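Local coordinates for protein KDGF (Halomonas sp., PDB 5FQ0) that probably converts pectin- and alginate-derived unsaturated monouronates into linear ketonized forms, and carries a nickel ion in a small cupin barrel, at residues B[49-54]-B[84-89]; B[28-33]-B[105-110]; B[62-67]-B[98-103]. All coordinates share one frame; numbering follows the deposited sequence.

Contact 1: B[49-54]-B[84-89]; sequences QHERHD and PHHTMH. With NI (nickel (II) ion), chain H.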
loop_
_atom_site.group_PDB
_atom_site.type_symbol
_atom_site.label_atom_id
_atom_site.label_comp_id
_atom_site.label_asym_id
_atom_site.label_seq_id
_atom_site.Cartn_x
_atom_site.Cartn_y
_atom_site.Cartn_z
ATOM N N GLN B 49 -1.752 -11.148 16.211
ATOM C CA GLN B 49 -0.327 -10.869 16.002
ATOM C C GLN B 49 0.089 -11.769 14.885
ATOM O O GLN B 49 -0.479 -12.859 14.737
ATOM C CB GLN B 49 0.492 -11.402 17.176
ATOM C CG GLN B 49 0.519 -10.569 18.418
ATOM C CD GLN B 49 1.656 -10.974 19.338
ATOM O OE1 GLN B 49 2.266 -12.025 19.148
ATOM N NE2 GLN B 49 1.967 -10.119 20.319
ATOM N N HIS B 50 1.102 -11.367 14.127
ATOM C CA HIS B 50 1.752 -12.309 13.243
ATOM C C HIS B 50 3.129 -12.679 13.775
ATOM O O HIS B 50 3.937 -11.805 14.049
ATOM C CB HIS B 50 1.815 -11.758 11.819
ATOM C CG HIS B 50 0.488 -11.272 11.340
ATOM N ND1 HIS B 50 -0.547 -12.132 11.038
ATOM C CD2 HIS B 50 0.004 -10.017 11.180
ATOM C CE1 HIS B 50 -1.605 -11.423 10.680
ATOM N NE2 HIS B 50 -1.289 -10.138 10.748
ATOM N N GLU B 51 3.367 -13.977 13.930
ATOM C CA GLU B 51 4.684 -14.497 14.331
ATOM C C GLU B 51 5.756 -14.113 13.300
ATOM O O GLU B 51 6.877 -13.756 13.662
ATOM C CB GLU B 51 4.591 -16.024 14.484
ATOM C CG GLU B 51 5.913 -16.784 14.529
ATOM C CD GLU B 51 6.494 -16.813 15.928
ATOM O OE1 GLU B 51 5.853 -17.445 16.797
ATOM O OE2 GLU B 51 7.571 -16.204 16.170
ATOM N N ARG B 52 5.407 -14.177 12.014
ATOM C CA ARG B 52 6.416 -14.098 10.947
ATOM C C ARG B 52 6.294 -12.936 9.966
ATOM O O ARG B 52 7.150 -12.809 9.073
ATOM C CB ARG B 52 6.426 -15.398 10.103
ATOM C CG ARG B 52 6.839 -16.674 10.829
ATOM C CD ARG B 52 8.199 -16.547 11.526
ATOM N NE ARG B 52 9.275 -16.255 10.582
ATOM C CZ ARG B 52 10.587 -16.342 10.843
ATOM N NH1 ARG B 52 11.031 -16.730 12.033
ATOM N NH2 ARG B 52 11.471 -16.016 9.897
ATOM N N HIS B 53 5.221 -12.146 10.038
ATOM C CA HIS B 53 5.000 -11.108 9.004
ATOM C C HIS B 53 4.916 -9.695 9.586
ATOM O O HIS B 53 4.203 -9.470 10.590
ATOM C CB HIS B 53 3.697 -11.415 8.238
ATOM C CG HIS B 53 3.692 -12.737 7.538
ATOM N ND1 HIS B 53 3.357 -13.921 8.164
ATOM C CD2 HIS B 53 3.943 -13.052 6.244
ATOM C CE1 HIS B 53 3.410 -14.908 7.293
ATOM N NE2 HIS B 53 3.760 -14.407 6.117
ATOM N N ASP B 54 5.615 -8.739 8.969
ATOM C CA ASP B 54 5.366 -7.322 9.268
ATOM C C ASP B 54 4.126 -6.935 8.453
ATOM O O ASP B 54 3.869 -7.518 7.397
ATOM C CB ASP B 54 6.537 -6.408 8.841
ATOM C CG ASP B 54 7.832 -6.675 9.618
ATOM O OD1 ASP B 54 7.755 -7.065 10.811
ATOM O OD2 ASP B 54 8.922 -6.409 9.068
ATOM N N PRO B 84 4.873 -4.304 13.299
ATOM C CA PRO B 84 5.971 -5.272 13.076
ATOM C C PRO B 84 5.512 -6.658 13.557
ATOM O O PRO B 84 4.568 -6.736 14.356
ATOM C CB PRO B 84 7.129 -4.741 13.958
ATOM C CG PRO B 84 6.757 -3.329 14.346
ATOM C CD PRO B 84 5.248 -3.186 14.199
ATOM N N HIS B 85 6.144 -7.736 13.106
ATOM C CA HIS B 85 5.737 -9.054 13.584
ATOM C C HIS B 85 5.760 -9.099 15.127
ATOM O O HIS B 85 6.510 -8.335 15.768
ATOM C CB HIS B 85 6.519 -10.219 12.910
ATOM C CG HIS B 85 8.022 -10.127 13.005
ATOM N ND1 HIS B 85 8.710 -10.232 14.199
ATOM C CD2 HIS B 85 8.969 -10.011 12.039
ATOM C CE1 HIS B 85 10.011 -10.174 13.966
ATOM N NE2 HIS B 85 10.197 -10.022 12.665
ATOM N N HIS B 86 4.899 -9.937 15.713
ATOM C CA HIS B 86 4.680 -9.938 17.173
ATOM C C HIS B 86 4.010 -8.688 17.775
ATOM O O HIS B 86 4.167 -8.442 18.980
ATOM C CB HIS B 86 6.001 -10.227 17.939
ATOM C CG HIS B 86 6.535 -11.589 17.680
ATOM N ND1 HIS B 86 7.306 -11.882 16.576
ATOM C CD2 HIS B 86 6.347 -12.759 18.340
ATOM C CE1 HIS B 86 7.608 -13.169 16.590
ATOM N NE2 HIS B 86 7.023 -13.725 17.639
ATOM N N THR B 87 3.314 -7.887 16.959
ATOM C CA THR B 87 2.597 -6.694 17.462
ATOM C C THR B 87 1.088 -6.958 17.275
ATOM O O THR B 87 0.623 -7.307 16.175
ATOM C CB THR B 87 3.041 -5.359 16.794
ATOM O OG1 THR B 87 4.454 -5.209 16.895
ATOM C CG2 THR B 87 2.415 -4.117 17.457
ATOM N N MET B 88 0.350 -6.845 18.374
ATOM C CA MET B 88 -1.091 -7.015 18.375
ATOM C C MET B 88 -1.762 -5.864 17.671
ATOM O O MET B 88 -1.475 -4.697 17.943
ATOM C CB MET B 88 -1.622 -7.063 19.820
ATOM C CG MET B 88 -1.320 -8.369 20.549
ATOM S SD MET B 88 -2.186 -9.790 19.850
ATOM C CE MET B 88 -3.833 -9.112 19.892
ATOM N N HIS B 89 -2.692 -6.186 16.789
ATOM C CA HIS B 89 -3.396 -5.153 16.064
ATOM C C HIS B 89 -4.758 -5.717 15.689
ATOM O O HIS B 89 -4.939 -6.943 15.591
ATOM C CB HIS B 89 -2.591 -4.702 14.816
ATOM C CG HIS B 89 -2.299 -5.809 13.844
ATOM N ND1 HIS B 89 -1.348 -6.787 14.083
ATOM C CD2 HIS B 89 -2.855 -6.111 12.650
ATOM C CE1 HIS B 89 -1.343 -7.647 13.082
ATOM N NE2 HIS B 89 -2.220 -7.237 12.178
HETATM NI NI NI H . -2.745 -8.648 10.713
HETATM O O HOH W 1 1.983 -8.792 14.429
#
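Gln49 crosses Met88 at nearly a right angle, its CG lying against the Met88 side chain, and its extended side chain carries the amide on to the His86 backbone. One residue on, His50 is held at both ends. Its backbone O accepts from His86 N at 2.7 Å in a nearly straight bond, and its N donates to a water that also bonds to Thr87 O. The ring puts NE2 on the nickel, 2.1 Å away, which His89 NE2 binds at the same distance; the His50 CD2 comes in at the edge of the His89 ring, the two planes at 51°. His89 ND1 donates to Thr87 O almost in its own ring plane, which fixes the ring's rotation and turns NE2 to the metal. His48 and Gln55 complete the protein ligands, the metal site expected of a cupin. Glu51 sets its CA over one face of the His86 ring, 4.2 Å from the centroid, and bends at chi2 (85°) to bring OE2 alongside His86 NE2, carboxylate and ring planes almost perpendicular. Asp54 closes the segment: OD1 takes His85 N at 2.9 Å on its anti lone pair, while OD2 bonds a polar side chain of a neighbouring subunit. Donation from ND1 to Thr87 O leaves the His89 NE2 lone pair for the nickel, so metal and backbone together pin that ring.

Contact 2: B[28-33]-B[105-110]; sequences HTPDLM and SPRRDD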
loop_
_atom_site.group_PDB
_atom_site.type_symbol
_atom_site.label_atom_id
_atom_site.label_comp_id
_atom_site.label_asym_id
_atom_site.label_seq_id
_atom_site.Cartn_x
_atom_site.Cartn_y
_atom_site.Cartn_z
ATOM N N HIS B 28 1.928 -9.748 -5.438
ATOM C CA HIS B 28 2.891 -10.246 -4.463
ATOM C C HIS B 28 4.166 -10.731 -5.120
ATOM O O HIS B 28 4.162 -11.057 -6.295
ATOM C CB HIS B 28 2.291 -11.376 -3.619
ATOM C CG HIS B 28 1.689 -12.486 -4.422
ATOM N ND1 HIS B 28 2.398 -13.614 -4.770
ATOM C CD2 HIS B 28 0.451 -12.645 -4.945
ATOM C CE1 HIS B 28 1.624 -14.422 -5.469
ATOM N NE2 HIS B 28 0.436 -13.866 -5.580
ATOM N N THR B 29 5.261 -10.700 -4.358
ATOM C CA THR B 29 6.445 -11.472 -4.642
ATOM C C THR B 29 6.567 -12.360 -3.401
ATOM O O THR B 29 5.742 -12.235 -2.478
ATOM C CB THR B 29 7.707 -10.583 -4.754
ATOM O OG1 THR B 29 8.025 -10.060 -3.468
ATOM C CG2 THR B 29 7.503 -9.429 -5.768
ATOM N N PRO B 30 7.591 -13.236 -3.344
ATOM C CA PRO B 30 7.792 -13.948 -2.085
ATOM C C PRO B 30 8.056 -13.067 -0.877
ATOM O O PRO B 30 7.783 -13.477 0.254
ATOM C CB PRO B 30 9.033 -14.816 -2.378
ATOM C CG PRO B 30 8.944 -15.071 -3.876
ATOM C CD PRO B 30 8.498 -13.723 -4.403
ATOM N N ASP B 31 8.605 -11.876 -1.074
ATOM C CA ASP B 31 8.922 -11.023 0.074
ATOM C C ASP B 31 7.945 -9.875 0.298
ATOM O O ASP B 31 8.158 -9.092 1.230
ATOM C CB ASP B 31 10.303 -10.376 -0.048
ATOM C CG ASP B 31 11.421 -11.387 -0.278
ATOM O OD1 ASP B 31 11.269 -12.539 0.166
ATOM O OD2 ASP B 31 12.448 -11.001 -0.905
ATOM N N LEU B 32 6.933 -9.721 -0.567
ATOM C CA LEU B 32 6.092 -8.531 -0.495
ATOM C C LEU B 32 4.727 -8.825 -1.071
ATOM O O LEU B 32 4.612 -9.460 -2.104
ATOM C CB LEU B 32 6.739 -7.384 -1.298
ATOM C CG LEU B 32 6.168 -5.969 -1.202
ATOM C CD1 LEU B 32 6.156 -5.490 0.239
ATOM C CD2 LEU B 32 6.943 -5.015 -2.112
ATOM N N MET B 33 3.684 -8.339 -0.406
ATOM C CA MET B 33 2.323 -8.599 -0.840
ATOM C C MET B 33 1.415 -7.417 -0.471
ATOM O O MET B 33 1.599 -6.784 0.591
ATOM C CB MET B 33 1.819 -9.891 -0.180
ATOM C CG MET B 33 0.355 -10.250 -0.468
ATOM S SD MET B 33 -0.212 -11.791 0.311
ATOM C CE MET B 33 -0.456 -12.906 -1.043
ATOM N N SER B 105 5.306 -8.305 4.624
ATOM C CA SER B 105 6.585 -8.898 4.271
ATOM C C SER B 105 6.855 -9.966 5.339
ATOM O O SER B 105 6.750 -9.668 6.532
ATOM C CB SER B 105 7.702 -7.869 4.271
ATOM O OG SER B 105 8.932 -8.510 3.922
ATOM N N PRO B 106 7.132 -11.211 4.936
ATOM C CA PRO B 106 7.091 -11.628 3.536
ATOM C C PRO B 106 5.647 -11.770 3.085
ATOM O O PRO B 106 4.737 -11.252 3.737
ATOM C CB PRO B 106 7.797 -13.004 3.561
ATOM C CG PRO B 106 7.552 -13.522 4.937
ATOM C CD PRO B 106 7.626 -12.291 5.821
ATOM N N ARG B 107 5.417 -12.428 1.966
ATOM C CA ARG B 107 4.046 -12.522 1.504
ATOM C C ARG B 107 3.311 -13.535 2.391
ATOM O O ARG B 107 3.966 -14.392 3.008
ATOM C CB ARG B 107 3.990 -12.903 0.030
ATOM C CG ARG B 107 4.096 -14.366 -0.246
ATOM C CD ARG B 107 3.597 -14.732 -1.640
ATOM N NE ARG B 107 4.328 -15.927 -2.009
ATOM C CZ ARG B 107 4.944 -16.129 -3.180
ATOM N NH1 ARG B 107 4.861 -15.259 -4.196
ATOM N NH2 ARG B 107 5.639 -17.223 -3.336
ATOM N N ARG B 108 1.975 -13.419 2.464
ATOM C CA ARG B 108 1.152 -14.290 3.277
ATOM C C ARG B 108 0.733 -15.492 2.420
ATOM O O ARG B 108 -0.239 -15.403 1.694
ATOM C CB ARG B 108 -0.084 -13.534 3.776
ATOM C CG ARG B 108 0.230 -12.455 4.821
ATOM C CD ARG B 108 0.319 -13.083 6.206
ATOM N NE ARG B 108 -0.926 -13.810 6.476
ATOM C CZ ARG B 108 -1.997 -13.274 7.068
ATOM N NH1 ARG B 108 -1.985 -11.988 7.473
ATOM N NH2 ARG B 108 -3.088 -14.025 7.241
ATOM N N ASP B 109 1.509 -16.583 2.460
ATOM C CA ASP B 109 1.199 -17.773 1.628
ATOM C C ASP B 109 -0.142 -18.399 1.991
ATOM O O ASP B 109 -0.803 -18.992 1.132
ATOM C CB ASP B 109 2.332 -18.815 1.649
ATOM C CG ASP B 109 3.616 -18.285 1.056
ATOM O OD1 ASP B 109 3.565 -17.522 0.084
ATOM O OD2 ASP B 109 4.698 -18.612 1.561
ATOM N N ASP B 110 -0.572 -18.229 3.243
ATOM C CA ASP B 110 -1.887 -18.751 3.668
ATOM C C ASP B 110 -3.071 -18.100 2.964
ATOM O O ASP B 110 -4.155 -18.627 3.007
ATOM C CB ASP B 110 -2.074 -18.603 5.177
ATOM C CG ASP B 110 -1.995 -17.157 5.618
ATOM O OD1 ASP B 110 -0.891 -16.593 5.553
ATOM O OD2 ASP B 110 -3.029 -16.585 6.021
#
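Asp31 and Pro106 bring their CA atoms within 4.0 Å where the tight turn joining strands 21-29 and 32-39 of the cupin sheet meets the loop leaving strand 98-105, entered through a cis peptide before Pro106. The turn contains an ST turn, Asp31 N donating to Thr29 OG1, and its carbonyls face the loop: Pro30 O takes Arg107 N at 3.1 Å, and Asp31 O takes Ser105 OG at 2.9 Å. A neighbouring subunit also hydrogen-bonds Thr29 OG1 through an acidic side chain and Ser105 OG through a polar one. Arg107 contributes the largest share. Its CG sits between backbone N and carbonyl carbon (chi1 83°), and the chain then runs extended past Thr29 O to lay one guanidinium face on Pro30 CA. NH1 donates to His28 ND1 at 3.0 Å, close to the imidazole plane but bent at the hydrogen, with ring and guanidinium 81° apart; NE makes a salt bridge to Asp109 OD1 at 2.7 Å. Arg108 grips Asp110 side-on through NE and NH2, and NH2 also bonds a citrate, probably from the crystallisation liquor. Met33 CB packs against Arg107 CB, and Met33 SD receives a weak hydrogen bond from Arg108 N at 3.5 Å.

Contact 3: B[62-67]-B[98-103]; sequences GAFEVE and SLVIDL
Phe64 drives its ring against strand 98-103, the CZ atom standing 3.7 Å from Ser98 CB and equally close to Val100 CG1. Both partners come in obliquely to the ring, whereas Leu99 O lies at its edge, near the ring plane, 3.7 Å from CE1. The touching is therefore done by the far end of the ring, CE1 and CZ above all. With CG beside its backbone N (chi1 -65°), Phe64 sends the ring across to the other strand, and Val100 offers CG1 from between its own backbone N and carbonyl carbon (chi1 57°).

Next to this apolar patch is a small polar one. Ser98 OG accepts a weak but straight hydrogen bond from Ala63 N at 3.3 Å, while its stronger bond goes to Glu95 O, so the hydroxyl ties the loop before strand 98-105 to the residue leading into strand 64-68. Gly62, with its positive phi, brings its CA to 3.5 Å from Ser98 OG.

The two strands belong to different sheets of the cupin beta-barrel. Their short axes stay 9.8 Å apart at 41°, so the side chains meet across the barrel interior and not through a strand-to-strand ladder. Farther out, Phe39 meets the Phe64 ring edge-to-face. Strand 64-68 is held in its own sheet by backbone bonds from Phe64 to Leu75 and from Glu65 to Val92. On the other side of strand 98-103, Leu99 packs on Val60 and Lys38, and Ile101 on Cys36.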
loop_
_atom_site.group_PDB
_atom_site.type_symbol
_atom_site.label_atom_id
_atom_site.label_comp_id
_atom_site.label_asym_id
_atom_site.label_seq_id
_atom_site.Cartn_x
_atom_site.Cartn_y
_atom_site.Cartn_z
ATOM N N GLY B 62 -13.315 5.271 3.501
ATOM C CA GLY B 62 -14.068 5.093 4.749
ATOM C C GLY B 62 -13.179 5.485 5.921
ATOM O O GLY B 62 -12.429 6.449 5.825
ATOM N N ALA B 63 -13.246 4.697 7.000
ATOM C CA ALA B 63 -12.580 4.986 8.264
ATOM C C ALA B 63 -12.602 3.732 9.118
ATOM O O ALA B 63 -13.508 2.883 8.983
ATOM C CB ALA B 63 -13.262 6.152 8.991
ATOM N N PHE B 64 -11.572 3.601 9.951
ATOM C CA PHE B 64 -11.409 2.474 10.887
ATOM C C PHE B 64 -10.975 2.988 12.250
ATOM O O PHE B 64 -10.185 3.949 12.328
ATOM C CB PHE B 64 -10.267 1.549 10.425
ATOM C CG PHE B 64 -10.533 0.850 9.127
ATOM C CD1 PHE B 64 -10.295 1.488 7.902
ATOM C CD2 PHE B 64 -11.026 -0.442 9.124
ATOM C CE1 PHE B 64 -10.552 0.816 6.697
ATOM C CE2 PHE B 64 -11.285 -1.113 7.935
ATOM C CZ PHE B 64 -11.030 -0.501 6.721
ATOM N N GLU B 65 -11.430 2.328 13.316
ATOM C CA GLU B 65 -10.698 2.468 14.567
ATOM C C GLU B 65 -9.705 1.319 14.627
ATOM O O GLU B 65 -10.086 0.140 14.585
ATOM C CB GLU B 65 -11.564 2.480 15.819
ATOM C CG GLU B 65 -10.626 2.330 17.017
ATOM C CD GLU B 65 -11.193 2.703 18.369
ATOM O OE1 GLU B 65 -11.221 3.917 18.689
ATOM O OE2 GLU B 65 -11.543 1.781 19.135
ATOM N N VAL B 66 -8.432 1.657 14.698
ATOM C CA VAL B 66 -7.388 0.642 14.681
ATOM C C VAL B 66 -6.782 0.584 16.076
ATOM O O VAL B 66 -6.524 1.634 16.709
ATOM C CB VAL B 66 -6.306 0.943 13.623
ATOM C CG1 VAL B 66 -5.054 0.096 13.866
ATOM C CG2 VAL B 66 -6.853 0.686 12.215
ATOM N N GLU B 67 -6.580 -0.644 16.535
ATOM C CA GLU B 67 -5.934 -0.913 17.807
ATOM C C GLU B 67 -4.551 -1.501 17.593
ATOM O O GLU B 67 -4.408 -2.524 16.914
ATOM C CB GLU B 67 -6.780 -1.879 18.629
ATOM C CG GLU B 67 -6.143 -2.215 19.958
ATOM C CD GLU B 67 -6.962 -3.210 20.756
ATOM O OE1 GLU B 67 -7.711 -4.016 20.157
ATOM O OE2 GLU B 67 -6.848 -3.166 21.995
ATOM N N SER B 98 -15.566 0.491 3.788
ATOM C CA SER B 98 -14.290 1.057 4.205
ATOM C C SER B 98 -13.169 0.169 3.592
ATOM O O SER B 98 -13.248 -1.059 3.663
ATOM C CB SER B 98 -14.174 1.089 5.724
ATOM O OG SER B 98 -15.075 2.043 6.258
ATOM N N LEU B 99 -12.161 0.789 2.978
ATOM C CA LEU B 99 -11.102 0.027 2.294
ATOM C C LEU B 99 -9.756 0.248 2.942
ATOM O O LEU B 99 -9.379 1.383 3.215
ATOM C CB LEU B 99 -11.008 0.443 0.808
ATOM C CG LEU B 99 -12.261 0.272 -0.058
ATOM C CD1 LEU B 99 -12.004 0.845 -1.472
ATOM C CD2 LEU B 99 -12.591 -1.193 -0.150
ATOM N N VAL B 100 -9.031 -0.841 3.190
ATOM C CA VAL B 100 -7.660 -0.732 3.701
ATOM C C VAL B 100 -6.771 -1.621 2.811
ATOM O O VAL B 100 -7.148 -2.734 2.424
ATOM C CB VAL B 100 -7.565 -1.067 5.231
ATOM C CG1 VAL B 100 -8.114 -2.474 5.549
ATOM C CG2 VAL B 100 -6.142 -0.873 5.787
ATOM N N ILE B 101 -5.598 -1.115 2.474
ATOM C CA ILE B 101 -4.613 -1.934 1.771
ATOM C C ILE B 101 -3.729 -2.530 2.859
ATOM O O ILE B 101 -2.993 -1.778 3.541
ATOM C CB ILE B 101 -3.773 -1.095 0.772
ATOM C CG1 ILE B 101 -4.654 -0.200 -0.080
ATOM C CG2 ILE B 101 -3.020 -2.015 -0.169
ATOM C CD1 ILE B 101 -5.768 -0.940 -0.806
ATOM N N ASP B 102 -3.840 -3.843 3.080
ATOM C CA ASP B 102 -2.903 -4.507 3.977
ATOM C C ASP B 102 -1.658 -4.903 3.188
ATOM O O ASP B 102 -1.768 -5.578 2.159
ATOM C CB ASP B 102 -3.520 -5.751 4.612
ATOM C CG ASP B 102 -4.492 -5.413 5.708
ATOM O OD1 ASP B 102 -4.305 -4.369 6.379
ATOM O OD2 ASP B 102 -5.407 -6.226 5.903
ATOM N N LEU B 103 -0.493 -4.477 3.686
ATOM C CA LEU B 103 0.816 -4.750 3.074
ATOM C C LEU B 103 1.628 -5.663 4.000
ATOM O O LEU B 103 1.649 -5.441 5.210
ATOM C CB LEU B 103 1.564 -3.423 2.855
ATOM C CG LEU B 103 0.570 -2.323 2.438
ATOM C CD1 LEU B 103 1.190 -0.960 2.581
ATOM C CD2 LEU B 103 0.103 -2.559 1.000
#

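In the fold
Contact 1 joins two loops at the metal-bearing end of the barrel, contact 2 lies beside it, where strands 21-29 and 98-105 end and strand 32-39 begins, and contact 3 bridges the two sheets inside. The centres of contacts 1 and 2 are about 14 Å apart, and that of contact 3 lies about 17 Å from contact 1 and 19 Å from contact 2. Along the chain contact 2 spans the other two, whose segments alternate. Contacts 1 and 2 touch directly, Asp54 N meeting Ser105 O and His50 packing on Arg108, so the loop of contact 2 borders the nickel site. Strand 98-105 runs from contact 3 into contact 2, linking the barrel interior to that rim.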